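Local structure of beta-n-acetylhexosaminidase (Streptococcus pneumoniae, 4AZI) at residues I13-G18 with V42-G47. The protein hydrolyses terminal beta-linked N-acetylglucosamine residues from glycans, as an exo-acting family 20 glycoside hydrolase. The protein carries 2 engineered substitutions. Numbering follows the deposited sequence.
Sequences ISIDAG and VHLLLG
Ile13–Asp16 and Val42–Leu45 run parallel, their short axes 4.6 Å apart and inclined by 18°, as the first two neighbouring strands of the TIM barrel, joined through helix 24-37 in a beta-alpha-beta crossover. The hydrogen bonds alternate as parallel pairing requires: His43 N gives to Ile13 O (2.7 Å), Ile15 N to His43 O (2.8 Å) and Leu45 N to Ile15 O (3.2 Å). The last is longer and more bent, and Ile15 O is shared: Ala17 N approaches from the opposite face of its carbonyl plane, closing an inverse gamma turn centred on Asp16.

Side chains separate by alternation. On the face turned to helix 24-37, Ile13 and Val42 run alongside each other, their CG2 methyls 4.0 Å apart; further along, Leu44 CD1 rests against Ala17 CB at 3.7 Å. The other face, which carries Ser14, Asp16, His43 and Leu45, looks into the barrel. Asp16 OD2 takes a salt bridge from Arg19 and a hydrogen bond from Ala330 N, while OD1 is hydrogen-bonded to Asn48; the carboxylate lies close to the bound inhibitor, so this end of the strand pair borders the ligand pocket.

Earlier along the strands, the His43 ring is held at both nitrogens, NE2 by a hydrogen bond with Asn178 ND2 and ND1 by one with Ser14 OG. Its CG stands anti to the backbone N (chi1 178°), and with chi2 at -93° the ring presents ND1 to Ser14. The Ser14 OG–His43 ND1 bond is 2.8 Å long, the hydroxyl coming in at the rim of the ring and close to the ring plane, while Leu45 CD1 packs 3.4 Å from Ser14 OG.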
ATOM      1  N   ILE A  13      -3.144  -7.088   1.393  1.00 10.19           N
ATOM      2  CA  ILE A  13      -2.063  -7.200   2.367  1.00  9.96           C
ATOM      3  C   ILE A  13      -1.025  -6.116   2.049  1.00  9.92           C
ATOM      4  O   ILE A  13      -0.549  -6.010   0.915  1.00 10.06           O
ATOM      5  CB  ILE A  13      -1.451  -8.645   2.421  1.00 10.07           C
ATOM      6  CG1 ILE A  13      -0.282  -8.738   3.412  1.00  9.98           C
ATOM      7  CG2 ILE A  13      -1.059  -9.153   1.036  1.00 10.03           C
ATOM      8  CD1 ILE A  13      -0.663  -8.437   4.852  1.00 10.01           C
ATOM      9  N   SER A  14      -0.715  -5.285   3.039  1.00  9.76           N
ATOM     10  CA  SER A  14       0.284  -4.222   2.871  1.00  9.71           C
ATOM     11  C   SER A  14       1.605  -4.638   3.507  1.00  9.78           C
ATOM     12  O   SER A  14       1.611  -5.183   4.608  1.00  9.44           O
ATOM     13  CB  SER A  14      -0.207  -2.895   3.465  1.00  9.57           C
ATOM     14  OG  SER A  14       0.775  -1.874   3.346  1.00  9.70           O
ATOM     15  N   ILE A  15       2.706  -4.376   2.798  1.00 10.09           N
ATOM     16  CA  ILE A  15       4.062  -4.703   3.254  1.00 10.52           C
ATOM     17  C   ILE A  15       4.962  -3.457   3.174  1.00 10.72           C
ATOM     18  O   ILE A  15       5.174  -2.895   2.090  1.00 10.59           O
ATOM     19  CB  ILE A  15       4.688  -5.860   2.417  1.00 10.61           C
ATOM     20  CG1 ILE A  15       3.896  -7.183   2.547  1.00 10.64           C
ATOM     21  CG2 ILE A  15       6.166  -6.039   2.730  1.00 10.71           C
ATOM     22  CD1 ILE A  15       3.878  -7.838   3.924  1.00 10.93           C
ATOM     23  N   ASP A  16       5.482  -3.043   4.327  1.00 10.76           N
ATOM     24  CA  ASP A  16       6.385  -1.895   4.444  1.00 11.12           C
ATOM     25  C   ASP A  16       7.788  -2.277   3.953  1.00 11.32           C
ATOM     26  O   ASP A  16       8.687  -2.566   4.748  1.00 11.26           O
ATOM     27  CB  ASP A  16       6.393  -1.407   5.913  1.00 11.26           C
ATOM     28  CG  ASP A  16       7.197  -0.119   6.141  1.00 11.19           C
ATOM     29  OD1 ASP A  16       7.703   0.507   5.181  1.00 11.38           O
ATOM     30  OD2 ASP A  16       7.329   0.270   7.324  1.00 11.29           O
ATOM     31  N   ALA A  17       7.964  -2.288   2.633  1.00 11.37           N
ATOM     32  CA  ALA A  17       9.278  -2.530   2.030  1.00 11.83           C
ATOM     33  C   ALA A  17       9.996  -1.209   1.774  1.00 12.18           C
ATOM     34  O   ALA A  17      10.911  -1.128   0.952  1.00 12.60           O
ATOM     35  CB  ALA A  17       9.145  -3.336   0.747  1.00 11.72           C
ATOM     36  N   GLY A  18       9.544  -0.166   2.463  1.00 12.34           N
ATOM     37  CA  GLY A  18      10.180   1.137   2.411  1.00 12.24           C
ATOM     38  C   GLY A  18      11.230   1.261   3.493  1.00 12.46           C
ATOM     39  O   GLY A  18      12.382   1.595   3.214  1.00 12.63           O
ATOM     40  N   VAL A  42      -1.551  -7.008  -3.390  1.00 11.25           N
ATOM     41  CA  VAL A  42      -0.443  -6.727  -2.476  1.00 11.16           C
ATOM     42  C   VAL A  42      -0.143  -5.227  -2.536  1.00 11.27           C
ATOM     43  O   VAL A  42       0.144  -4.685  -3.608  1.00 11.32           O
ATOM     44  CB  VAL A  42       0.825  -7.556  -2.816  1.00 11.41           C
ATOM     45  CG1 VAL A  42       2.020  -7.093  -1.997  1.00 11.60           C
ATOM     46  CG2 VAL A  42       0.584  -9.036  -2.574  1.00 11.21           C
ATOM     47  N   HIS A  43      -0.240  -4.560  -1.385  1.00 10.84           N
ATOM     48  CA  HIS A  43       0.095  -3.150  -1.273  1.00 10.44           C
ATOM     49  C   HIS A  43       1.528  -3.057  -0.866  1.00 10.31           C
ATOM     50  O   HIS A  43       1.912  -3.542   0.204  1.00 10.14           O
ATOM     51  CB  HIS A  43      -0.808  -2.464  -0.257  1.00 10.30           C
ATOM     52  CG  HIS A  43      -0.492  -1.004  -0.034  1.00 10.51           C
ATOM     53  ND1 HIS A  43       0.340  -0.582   0.938  1.00 10.20           N
ATOM     54  CD2 HIS A  43      -0.938   0.143  -0.694  1.00 10.31           C
ATOM     55  CE1 HIS A  43       0.423   0.761   0.907  1.00 10.32           C
ATOM     56  NE2 HIS A  43      -0.357   1.206  -0.091  1.00 10.32           N
ATOM     57  N   LEU A  44       2.339  -2.447  -1.725  1.00 10.18           N
ATOM     58  CA  LEU A  44       3.778  -2.412  -1.500  1.00 10.28           C
ATOM     59  C   LEU A  44       4.338  -0.991  -1.375  1.00 10.18           C
ATOM     60  O   LEU A  44       4.440  -0.238  -2.356  1.00  9.94           O
ATOM     61  CB  LEU A  44       4.515  -3.224  -2.576  1.00 10.14           C
ATOM     62  CG  LEU A  44       6.000  -3.567  -2.356  1.00 10.35           C
ATOM     63  CD1 LEU A  44       6.213  -4.565  -1.222  1.00 10.35           C
ATOM     64  CD2 LEU A  44       6.630  -4.089  -3.646  1.00 10.05           C
ATOM     65  N   LEU A  45       4.692  -0.628  -0.144  1.00 10.18           N
ATOM     66  CA  LEU A  45       5.388   0.624   0.105  1.00 10.15           C
ATOM     67  C   LEU A  45       6.825   0.446  -0.355  1.00 10.34           C
ATOM     68  O   LEU A  45       7.517  -0.497   0.061  1.00 10.29           O
ATOM     69  CB  LEU A  45       5.312   1.030   1.583  1.00 10.31           C
ATOM     70  CG  LEU A  45       3.898   1.271   2.114  1.00 10.39           C
ATOM     71  CD1 LEU A  45       3.495   0.178   3.100  1.00 10.43           C
ATOM     72  CD2 LEU A  45       3.776   2.642   2.757  1.00 10.46           C
ATOM     73  N   LEU A  46       7.239   1.323  -1.262  1.00 10.46           N
ATOM     74  CA  LEU A  46       8.576   1.298  -1.826  1.00 10.33           C
ATOM     75  C   LEU A  46       9.340   2.525  -1.360  1.00 10.39           C
ATOM     76  O   LEU A  46      10.542   2.458  -1.108  1.00 10.53           O
ATOM     77  CB  LEU A  46       8.515   1.224  -3.358  1.00 10.24           C
ATOM     78  CG  LEU A  46       7.952  -0.089  -3.913  1.00 10.06           C
ATOM     79  CD1 LEU A  46       7.484   0.062  -5.355  1.00  9.98           C
ATOM     80  CD2 LEU A  46       8.965  -1.222  -3.778  1.00 10.15           C
ATOM     81  N   GLY A  47       8.634   3.644  -1.258  1.00 10.38           N
ATOM     82  CA  GLY A  47       9.145   4.817  -0.567  1.00 10.40           C
ATOM     83  C   GLY A  47       8.366   4.991   0.721  1.00 10.34           C
ATOM     84  O   GLY A  47       7.159   5.240   0.685  1.00 10.44           O
TER